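Local coordinates for protein caspase-1 subunit p19/18 (Spodoptera frugiperda, PDB 1M72) that probably acts as a cysteine endopeptidase of the caspase family, taking part in the proteolytic cascade that carries out apoptosis, at residues Thr73-Leu78 with Asn84-Gln89; Gly112-Lys117 with Tyr121-Leu126; Tyr129-Lys134 with Ala180-Ala185. All blocks are in the same frame, centred on the assembly; numbering follows the deposited sequence.

Contact 1 (Thr73-Leu78 with Asn84-Gln89); sequences TVFPNL and NKFIQQ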
loop_
_atom_site.group_PDB
_atom_site.type_symbol
_atom_site.label_atom_id
_atom_site.label_comp_id
_atom_site.label_asym_id
_atom_site.label_seq_id
_atom_site.Cartn_x
_atom_site.Cartn_y
_atom_site.Cartn_z
ATOM N N THR C 73 0.137 -25.194 1.886
ATOM C CA THR C 73 -1.016 -25.974 1.446
ATOM C C THR C 73 -1.577 -25.297 0.180
ATOM O O THR C 73 -1.941 -24.111 0.197
ATOM C CB THR C 73 -2.123 -26.034 2.495
ATOM O OG1 THR C 73 -1.618 -26.628 3.688
ATOM C CG2 THR C 73 -3.262 -26.886 1.997
ATOM N N VAL C 74 -1.618 -26.043 -0.924
ATOM C CA VAL C 74 -2.154 -25.540 -2.192
ATOM C C VAL C 74 -3.597 -26.053 -2.371
ATOM O O VAL C 74 -3.808 -27.250 -2.342
ATOM C CB VAL C 74 -1.338 -26.063 -3.377
ATOM C CG1 VAL C 74 -1.978 -25.600 -4.696
ATOM C CG2 VAL C 74 0.096 -25.619 -3.254
ATOM N N PHE C 75 -4.569 -25.164 -2.560
ATOM C CA PHE C 75 -5.963 -25.560 -2.755
ATOM C C PHE C 75 -6.316 -25.311 -4.193
ATOM O O PHE C 75 -6.568 -24.160 -4.594
ATOM C CB PHE C 75 -6.900 -24.751 -1.866
ATOM C CG PHE C 75 -6.813 -25.128 -0.447
ATOM C CD1 PHE C 75 -6.090 -24.353 0.448
ATOM C CD2 PHE C 75 -7.447 -26.277 0.008
ATOM C CE1 PHE C 75 -6.000 -24.708 1.803
ATOM C CE2 PHE C 75 -7.367 -26.646 1.348
ATOM C CZ PHE C 75 -6.641 -25.857 2.258
ATOM N N PRO C 76 -6.353 -26.393 -4.996
ATOM C CA PRO C 76 -6.670 -26.246 -6.413
ATOM C C PRO C 76 -8.153 -26.128 -6.739
ATOM O O PRO C 76 -8.964 -26.968 -6.323
ATOM C CB PRO C 76 -6.008 -27.483 -7.036
ATOM C CG PRO C 76 -6.280 -28.536 -5.996
ATOM C CD PRO C 76 -6.055 -27.803 -4.658
ATOM N N ASN C 77 -8.484 -25.041 -7.442
ATOM C CA ASN C 77 -9.837 -24.766 -7.922
ATOM C C ASN C 77 -11.043 -24.913 -7.021
ATOM O O ASN C 77 -12.005 -25.575 -7.389
ATOM C CB ASN C 77 -10.069 -25.606 -9.177
ATOM C CG ASN C 77 -9.033 -25.319 -10.221
ATOM O OD1 ASN C 77 -8.865 -24.165 -10.635
ATOM N ND2 ASN C 77 -8.296 -26.347 -10.631
ATOM N N LEU C 78 -11.026 -24.264 -5.871
ATOM C CA LEU C 78 -12.132 -24.371 -4.965
ATOM C C LEU C 78 -13.285 -23.429 -5.353
ATOM O O LEU C 78 -13.091 -22.447 -6.080
ATOM C CB LEU C 78 -11.663 -24.057 -3.540
ATOM C CG LEU C 78 -10.617 -24.904 -2.785
ATOM C CD1 LEU C 78 -10.589 -24.427 -1.306
ATOM C CD2 LEU C 78 -10.970 -26.435 -2.825
ATOM N N ASN C 84 -13.886 -19.772 1.474
ATOM C CA ASN C 84 -14.332 -19.128 2.672
ATOM C C ASN C 84 -14.255 -20.017 3.892
ATOM O O ASN C 84 -13.895 -19.557 4.976
ATOM C CB ASN C 84 -15.736 -18.602 2.521
ATOM C CG ASN C 84 -16.129 -17.747 3.692
ATOM O OD1 ASN C 84 -16.012 -18.185 4.836
ATOM N ND2 ASN C 84 -16.583 -16.518 3.431
ATOM N N LYS C 85 -14.572 -21.290 3.713
ATOM C CA LYS C 85 -14.539 -22.252 4.812
ATOM C C LYS C 85 -13.118 -22.486 5.328
ATOM O O LYS C 85 -12.872 -22.399 6.527
ATOM C CB LYS C 85 -15.184 -23.562 4.341
ATOM C CG LYS C 85 -14.526 -24.851 4.786
ATOM C CD LYS C 85 -14.623 -25.877 3.648
ATOM C CE LYS C 85 -14.274 -27.294 4.106
ATOM N NZ LYS C 85 -12.926 -27.355 4.745
ATOM N N PHE C 86 -12.193 -22.799 4.425
ATOM C CA PHE C 86 -10.814 -23.015 4.814
ATOM C C PHE C 86 -10.188 -21.755 5.439
ATOM O O PHE C 86 -9.345 -21.859 6.315
ATOM C CB PHE C 86 -9.997 -23.480 3.617
ATOM C CG PHE C 86 -10.250 -24.926 3.238
ATOM C CD1 PHE C 86 -9.896 -25.967 4.110
ATOM C CD2 PHE C 86 -10.822 -25.259 2.001
ATOM C CE1 PHE C 86 -10.106 -27.315 3.741
ATOM C CE2 PHE C 86 -11.040 -26.606 1.628
ATOM C CZ PHE C 86 -10.682 -27.626 2.492
ATOM N N ILE C 87 -10.611 -20.578 4.989
ATOM C CA ILE C 87 -10.107 -19.327 5.515
ATOM C C ILE C 87 -10.552 -19.211 6.966
ATOM O O ILE C 87 -9.754 -18.906 7.838
ATOM C CB ILE C 87 -10.644 -18.127 4.684
ATOM C CG1 ILE C 87 -9.868 -18.019 3.366
ATOM C CG2 ILE C 87 -10.546 -16.825 5.467
ATOM C CD1 ILE C 87 -8.528 -17.386 3.519
ATOM N N GLN C 88 -11.831 -19.457 7.225
ATOM C CA GLN C 88 -12.341 -19.379 8.576
ATOM C C GLN C 88 -11.655 -20.401 9.483
ATOM O O GLN C 88 -11.277 -20.093 10.604
ATOM C CB GLN C 88 -13.854 -19.598 8.593
ATOM C CG GLN C 88 -14.652 -18.541 7.855
ATOM C CD GLN C 88 -16.013 -18.265 8.508
ATOM O OE1 GLN C 88 -16.161 -18.377 9.730
ATOM N NE2 GLN C 88 -17.004 -17.871 7.699
ATOM N N GLN C 89 -11.464 -21.610 8.994
ATOM C CA GLN C 89 -10.848 -22.620 9.832
ATOM C C GLN C 89 -9.408 -22.234 10.138
ATOM O O GLN C 89 -8.874 -22.510 11.219
ATOM C CB GLN C 89 -10.873 -23.967 9.139
ATOM C CG GLN C 89 -12.215 -24.370 8.580
ATOM C CD GLN C 89 -12.157 -25.767 7.982
ATOM O OE1 GLN C 89 -11.177 -26.124 7.308
ATOM N NE2 GLN C 89 -13.201 -26.571 8.229
#
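Phe75 on the edge strand and Phe86 on the following helix bring their rings together, and this pair carries most of the contact. The centroids lie 4.3 Å apart with the planes at 32°, a tilt that makes the pair neither a parallel stack nor a T-shape. Phe75 CE2 sits 3.5 Å above the plane of the Phe86 ring, over its centre, and approaches Phe86 CZ to 3.6 Å. Both rings are put there by the same first torsion, with CG anti to the carbonyl carbon (chi1 -72° for Phe75 and -75° for Phe86), while the backbones stay far apart: the CA atoms of Phe75 and Phe86 are 9.3 Å from each other. Leu78, just past the strand end, completes the tight part. Its CD1 methyl lies 3.4 Å from Phe86 CD2 and also meets CE2, and the two side chains run at about a right angle.

The other side is looser and polar. On the face of Phe86 opposite Phe75, Lys85 NZ stands 3.0 Å above the ring plane, displaced toward the rim, and makes a weak bond to Gln89 OE1. One residue earlier in register, Gln88 NE2 donates to Asn84 OD1 at 3.0 Å, in the carbonyl plane and on a lone pair. Both links stay within the helix and do not involve the strand.

Within the caspase fold this is the connection between strand 70-76, outermost in the six-stranded sheet, and helix 80-92 packed on it; Phe38 of the neighbouring strand also meets the Phe75 ring. The contact buries 149 Å² in all and joins the segments solely through carbon atoms, which suggests that, between these two segments, shape fit and dispersion count for more than directed polar bonds.

Contact 2 (Gly112-Lys117 with Tyr121-Leu126); sequences GMLYAK and YKPDNL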
loop_
_atom_site.group_PDB
_atom_site.type_symbol
_atom_site.label_atom_id
_atom_site.label_comp_id
_atom_site.label_asym_id
_atom_site.label_seq_id
_atom_site.Cartn_x
_atom_site.Cartn_y
_atom_site.Cartn_z
ATOM N N GLY C 112 -12.372 -4.874 -7.255
ATOM C CA GLY C 112 -13.089 -5.287 -6.063
ATOM C C GLY C 112 -13.607 -6.701 -6.194
ATOM O O GLY C 112 -14.553 -7.127 -5.497
ATOM N N MET C 113 -12.981 -7.494 -7.048
ATOM C CA MET C 113 -13.530 -8.828 -7.204
ATOM C C MET C 113 -12.511 -9.924 -7.570
ATOM O O MET C 113 -11.591 -9.687 -8.361
ATOM C CB MET C 113 -14.648 -8.718 -8.262
ATOM C CG MET C 113 -15.423 -9.959 -8.612
ATOM S SD MET C 113 -16.381 -9.743 -10.215
ATOM C CE MET C 113 -17.175 -8.119 -9.973
ATOM N N LEU C 114 -12.687 -11.092 -6.960
ATOM C CA LEU C 114 -11.900 -12.272 -7.244
ATOM C C LEU C 114 -12.871 -13.409 -7.634
ATOM O O LEU C 114 -14.008 -13.464 -7.146
ATOM C CB LEU C 114 -11.072 -12.691 -6.011
ATOM C CG LEU C 114 -9.951 -11.689 -5.731
ATOM C CD1 LEU C 114 -9.239 -12.059 -4.486
ATOM C CD2 LEU C 114 -8.995 -11.666 -6.896
ATOM N N TYR C 115 -12.434 -14.315 -8.507
ATOM C CA TYR C 115 -13.289 -15.439 -8.892
ATOM C C TYR C 115 -12.854 -16.749 -8.283
ATOM O O TYR C 115 -11.676 -17.079 -8.248
ATOM C CB TYR C 115 -13.347 -15.634 -10.426
ATOM C CG TYR C 115 -14.212 -14.640 -11.171
ATOM C CD1 TYR C 115 -13.635 -13.530 -11.789
ATOM C CD2 TYR C 115 -15.612 -14.775 -11.210
ATOM C CE1 TYR C 115 -14.414 -12.556 -12.431
ATOM C CE2 TYR C 115 -16.431 -13.793 -11.858
ATOM C CZ TYR C 115 -15.807 -12.690 -12.460
ATOM O OH TYR C 115 -16.529 -11.708 -13.083
ATOM N N ALA C 116 -13.825 -17.484 -7.775
ATOM C CA ALA C 116 -13.602 -18.826 -7.251
ATOM C C ALA C 116 -13.902 -19.691 -8.490
ATOM O O ALA C 116 -13.993 -19.176 -9.598
ATOM C CB ALA C 116 -14.594 -19.128 -6.164
ATOM N N LYS C 117 -14.093 -20.994 -8.313
ATOM C CA LYS C 117 -14.390 -21.837 -9.460
ATOM C C LYS C 117 -15.793 -21.553 -9.975
ATOM O O LYS C 117 -16.021 -21.490 -11.179
ATOM C CB LYS C 117 -14.296 -23.316 -9.089
ATOM C CG LYS C 117 -14.705 -24.231 -10.248
ATOM C CD LYS C 117 -14.491 -25.686 -9.931
ATOM C CE LYS C 117 -15.619 -26.202 -9.101
ATOM N NZ LYS C 117 -15.348 -27.596 -8.672
ATOM N N TYR C 121 -16.186 -13.267 -5.214
ATOM C CA TYR C 121 -16.295 -12.763 -3.856
ATOM C C TYR C 121 -15.393 -11.525 -3.749
ATOM O O TYR C 121 -14.583 -11.220 -4.668
ATOM C CB TYR C 121 -15.865 -13.833 -2.862
ATOM C CG TYR C 121 -14.467 -14.311 -3.092
ATOM C CD1 TYR C 121 -13.391 -13.746 -2.408
ATOM C CD2 TYR C 121 -14.205 -15.318 -4.013
ATOM C CE1 TYR C 121 -12.067 -14.187 -2.633
ATOM C CE2 TYR C 121 -12.893 -15.762 -4.246
ATOM C CZ TYR C 121 -11.831 -15.188 -3.547
ATOM O OH TYR C 121 -10.555 -15.628 -3.792
ATOM N N LYS C 122 -15.565 -10.784 -2.656
ATOM C CA LYS C 122 -14.769 -9.604 -2.435
ATOM C C LYS C 122 -13.423 -10.001 -1.852
ATOM O O LYS C 122 -13.347 -10.792 -0.917
ATOM C CB LYS C 122 -15.479 -8.630 -1.484
ATOM C CG LYS C 122 -16.721 -7.992 -2.101
ATOM C CD LYS C 122 -17.294 -6.923 -1.179
ATOM C CE LYS C 122 -18.717 -6.444 -1.647
ATOM N NZ LYS C 122 -18.701 -5.697 -2.951
ATOM N N PRO C 123 -12.341 -9.445 -2.406
ATOM C CA PRO C 123 -10.963 -9.708 -1.961
ATOM C C PRO C 123 -10.836 -9.554 -0.422
ATOM O O PRO C 123 -10.126 -10.345 0.223
ATOM C CB PRO C 123 -10.148 -8.643 -2.698
ATOM C CG PRO C 123 -11.001 -8.293 -3.870
ATOM C CD PRO C 123 -12.392 -8.353 -3.393
ATOM N N ASP C 124 -11.522 -8.544 0.141
ATOM C CA ASP C 124 -11.531 -8.261 1.591
ATOM C C ASP C 124 -11.877 -9.509 2.405
ATOM O O ASP C 124 -11.516 -9.630 3.588
ATOM C CB ASP C 124 -12.544 -7.161 1.933
ATOM C CG ASP C 124 -12.167 -5.827 1.316
ATOM O OD1 ASP C 124 -12.031 -4.843 2.088
ATOM O OD2 ASP C 124 -11.994 -5.766 0.057
ATOM N N ASN C 125 -12.592 -10.428 1.772
ATOM C CA ASN C 125 -12.920 -11.641 2.457
ATOM C C ASN C 125 -11.690 -12.417 2.876
ATOM O O ASN C 125 -11.760 -13.126 3.863
ATOM C CB ASN C 125 -13.737 -12.563 1.579
ATOM C CG ASN C 125 -15.159 -12.084 1.371
ATOM O OD1 ASN C 125 -15.995 -12.883 0.992
ATOM N ND2 ASN C 125 -15.426 -10.792 1.568
ATOM N N LEU C 126 -10.578 -12.302 2.138
ATOM C CA LEU C 126 -9.369 -13.067 2.464
ATOM C C LEU C 126 -8.708 -12.706 3.821
ATOM O O LEU C 126 -8.247 -13.587 4.538
ATOM C CB LEU C 126 -8.339 -12.949 1.310
ATOM C CG LEU C 126 -8.887 -13.511 0.003
ATOM C CD1 LEU C 126 -8.134 -12.873 -1.153
ATOM C CD2 LEU C 126 -8.863 -15.116 0.007
HETATM O O HOH W 1 -10.467 -17.406 -5.817
#
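Leu114 and Tyr121 form an antiparallel hydrogen-bonded pair in the small three-stranded sheet that follows strand 98-106 of the caspase domain. Leu114 N donates to Tyr121 O at 3.0 Å and 170°, and Tyr121 N returns a bond to Leu114 O at 2.9 Å. The Leu114 side chain can be followed outward. Its CB lies over one face of the Tyr121 ring, 4.0 Å from the centroid and 26° off the normal, a CH-pi contact displaced toward CZ. CG faces Pro123 CG, and CD1 reaches Pro123 CA and the CD1 methyl of Leu126, the latter at 3.6 Å. Pro123 is the second residue of a type I turn from Lys122 to Asn125, which swings Leu126 back toward Leu114.

The Tyr121 ring can lie beneath Leu114 because CG is set between the backbone N and the carbonyl carbon (chi1 58°). Its other neighbours include Ile83 of helix 80-92 and Val105. Tyr115, pointing to the other side, touches His108, probably an active-site residue, and its hydroxyl bonds Glu110. At the rim of the Tyr121 ring, one water lies in the ring plane, 2.7 Å from Tyr121 OH, and donates to Tyr115 O.

Contact 3 (Tyr129-Lys134 with Ala180-Ala185); sequences YFTADK and ADFLIA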
loop_
_atom_site.group_PDB
_atom_site.type_symbol
_atom_site.label_atom_id
_atom_site.label_comp_id
_atom_site.label_asym_id
_atom_site.label_seq_id
_atom_site.Cartn_x
_atom_site.Cartn_y
_atom_site.Cartn_z
ATOM N N TYR C 129 -11.210 -12.202 8.404
ATOM C CA TYR C 129 -11.131 -13.059 9.596
ATOM C C TYR C 129 -9.803 -13.072 10.356
ATOM O O TYR C 129 -9.662 -13.794 11.354
ATOM C CB TYR C 129 -11.451 -14.522 9.235
ATOM C CG TYR C 129 -12.788 -14.721 8.558
ATOM C CD1 TYR C 129 -12.884 -14.740 7.162
ATOM C CD2 TYR C 129 -13.966 -14.874 9.310
ATOM C CE1 TYR C 129 -14.107 -14.909 6.528
ATOM C CE2 TYR C 129 -15.202 -15.037 8.683
ATOM C CZ TYR C 129 -15.257 -15.052 7.291
ATOM O OH TYR C 129 -16.451 -15.187 6.639
ATOM N N PHE C 130 -8.820 -12.307 9.898
ATOM C CA PHE C 130 -7.557 -12.333 10.587
ATOM C C PHE C 130 -7.232 -11.080 11.376
ATOM O O PHE C 130 -6.105 -10.907 11.825
ATOM C CB PHE C 130 -6.460 -12.677 9.599
ATOM C CG PHE C 130 -6.640 -14.022 8.965
ATOM C CD1 PHE C 130 -6.361 -15.193 9.688
ATOM C CD2 PHE C 130 -7.128 -14.131 7.649
ATOM C CE1 PHE C 130 -6.569 -16.466 9.098
ATOM C CE2 PHE C 130 -7.343 -15.397 7.038
ATOM C CZ PHE C 130 -7.067 -16.565 7.751
ATOM N N THR C 131 -8.203 -10.186 11.542
ATOM C CA THR C 131 -7.915 -9.016 12.362
ATOM C C THR C 131 -7.653 -9.518 13.814
ATOM O O THR C 131 -8.117 -10.599 14.201
ATOM C CB THR C 131 -9.060 -7.969 12.282
ATOM O OG1 THR C 131 -10.315 -8.571 12.650
ATOM C CG2 THR C 131 -9.123 -7.357 10.840
ATOM N N ALA C 132 -6.894 -8.773 14.605
ATOM C CA ALA C 132 -6.533 -9.235 15.969
ATOM C C ALA C 132 -7.681 -9.691 16.868
ATOM O O ALA C 132 -7.520 -10.608 17.660
ATOM C CB ALA C 132 -5.724 -8.172 16.700
ATOM N N ASP C 133 -8.836 -9.042 16.765
ATOM C CA ASP C 133 -9.956 -9.457 17.580
ATOM C C ASP C 133 -10.479 -10.842 17.167
ATOM O O ASP C 133 -10.873 -11.633 18.022
ATOM C CB ASP C 133 -11.054 -8.404 17.501
ATOM C CG ASP C 133 -11.455 -8.094 16.075
ATOM O OD1 ASP C 133 -10.623 -8.279 15.158
ATOM O OD2 ASP C 133 -12.602 -7.655 15.884
ATOM N N LYS C 134 -10.470 -11.154 15.876
ATOM C CA LYS C 134 -10.974 -12.448 15.410
ATOM C C LYS C 134 -9.932 -13.560 15.472
ATOM O O LYS C 134 -10.289 -14.731 15.599
ATOM C CB LYS C 134 -11.513 -12.328 13.975
ATOM C CG LYS C 134 -12.596 -11.245 13.833
ATOM C CD LYS C 134 -13.235 -11.182 12.453
ATOM C CE LYS C 134 -13.968 -9.845 12.241
ATOM N NZ LYS C 134 -15.236 -9.791 13.001
ATOM N N ALA C 180 -3.845 -3.518 12.353
ATOM C CA ALA C 180 -2.423 -3.337 12.097
ATOM C C ALA C 180 -1.827 -4.657 11.676
ATOM O O ALA C 180 -2.372 -5.715 11.950
ATOM C CB ALA C 180 -1.673 -2.862 13.363
ATOM N N ASP C 181 -0.690 -4.558 11.007
ATOM C CA ASP C 181 0.116 -5.709 10.633
ATOM C C ASP C 181 -0.287 -6.577 9.486
ATOM O O ASP C 181 0.029 -7.783 9.441
ATOM C CB ASP C 181 0.404 -6.546 11.889
ATOM C CG ASP C 181 1.016 -5.690 12.991
ATOM O OD1 ASP C 181 1.820 -4.790 12.637
ATOM O OD2 ASP C 181 0.677 -5.879 14.177
ATOM N N PHE C 182 -0.931 -5.928 8.532
ATOM C CA PHE C 182 -1.343 -6.601 7.316
ATOM C C PHE C 182 -0.478 -6.028 6.195
ATOM O O PHE C 182 -0.138 -4.823 6.191
ATOM C CB PHE C 182 -2.836 -6.329 6.985
ATOM C CG PHE C 182 -3.807 -7.120 7.827
ATOM C CD1 PHE C 182 -4.425 -8.282 7.312
ATOM C CD2 PHE C 182 -4.092 -6.726 9.146
ATOM C CE1 PHE C 182 -5.314 -9.055 8.103
ATOM C CE2 PHE C 182 -4.979 -7.477 9.943
ATOM C CZ PHE C 182 -5.598 -8.660 9.420
ATOM N N LEU C 183 -0.122 -6.910 5.271
ATOM C CA LEU C 183 0.602 -6.542 4.087
ATOM C C LEU C 183 -0.232 -7.168 2.976
ATOM O O LEU C 183 -0.443 -8.386 2.953
ATOM C CB LEU C 183 1.987 -7.144 4.065
ATOM C CG LEU C 183 2.776 -6.868 2.766
ATOM C CD1 LEU C 183 2.928 -5.394 2.591
ATOM C CD2 LEU C 183 4.141 -7.563 2.843
ATOM N N ILE C 184 -0.696 -6.340 2.052
ATOM C CA ILE C 184 -1.532 -6.839 0.987
ATOM C C ILE C 184 -0.961 -6.394 -0.335
ATOM O O ILE C 184 -1.042 -5.189 -0.726
ATOM C CB ILE C 184 -3.026 -6.328 1.132
ATOM C CG1 ILE C 184 -3.616 -6.799 2.461
ATOM C CG2 ILE C 184 -3.891 -6.866 -0.054
ATOM C CD1 ILE C 184 -5.023 -6.226 2.776
ATOM N N ALA C 185 -0.409 -7.394 -1.023
ATOM C CA ALA C 185 0.223 -7.197 -2.312
ATOM C C ALA C 185 -0.570 -7.686 -3.526
ATOM O O ALA C 185 -0.777 -8.892 -3.717
ATOM C CB ALA C 185 1.570 -7.829 -2.323
#
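Phe130 and Thr131 present their shared peptide to the ring of Phe182 while the two backbones stay well separated, the closest CA atoms being those of Thr131 and Ala180 at 7.9 Å. The gap is bridged from one side, by the Phe182 ring. With CG anti to the carbonyl carbon (chi1 -77°), the ring extends from its strand until CZ lies 3.3 Å from Phe130 O. That oxygen stands oblique to the ring. Thr131 N, by contrast, lies at the ring edge and near its plane, 3.7 Å from Phe182 CZ, so the leading corner of the ring meets the polar atoms of the peptide.

Around this corner the contacts are apolar. Phe130 CB is 4.1 Å from Phe182 CE1, although the Phe130 ring itself turns off toward Thr90 and Ala91 of helix 80-92. The methyl CG2 of Thr131 stands 4.0 Å from Phe182 CZ, and the two side chains run at a slant to each other.

In the caspase alpha/beta fold, Phe182 opens strand 182-186, which lies between parallel strand 143-148 and antiparallel strand 254-257. The loop 129-134 follows the short helix 125-128 and leads toward strand 143-148, so the contact ties this connection to the start of the strand next to the outermost one, 254-257. Phe182 is also flanked by Phe145 and Met258. Phe130, Thr131 and Phe182 are all buried.

The threonine hydroxyl is turned from the ring to its own loop: Thr131 OG1 donates to Asp133 OD1, reached on its syn lone pair, at a short 2.5 Å, a length to be read with caution. A weak backbone bond from Lys134 N to Thr131 O closes the same bend. Beyond it, Ala132 packs against Ile159 of the second subunit, and Ala180 against Val252 of that subunit.

The three contacts follow one another in series along the caspase domain. Contacts 1 and 2 have centres about 13 Å apart and touch directly, through a probable hydrogen bond of 2.8 Å between Leu78 O and Lys117 N. Contacts 1 and 3, about 17 Å between centres, reach the same six-stranded sheet and meet where Ile87 CG2 lies 3.6 Å from Tyr129 CD1. Contacts 2 and 3, about 16 Å apart, adjoin only in sequence. Contact 2 alone nears the probable catalytic pair: the side chain of Tyr115 is about 4 Å from that of His108, and that of Leu114 about 8 Å from that of Cys150. Contact 3 instead borders the second subunit.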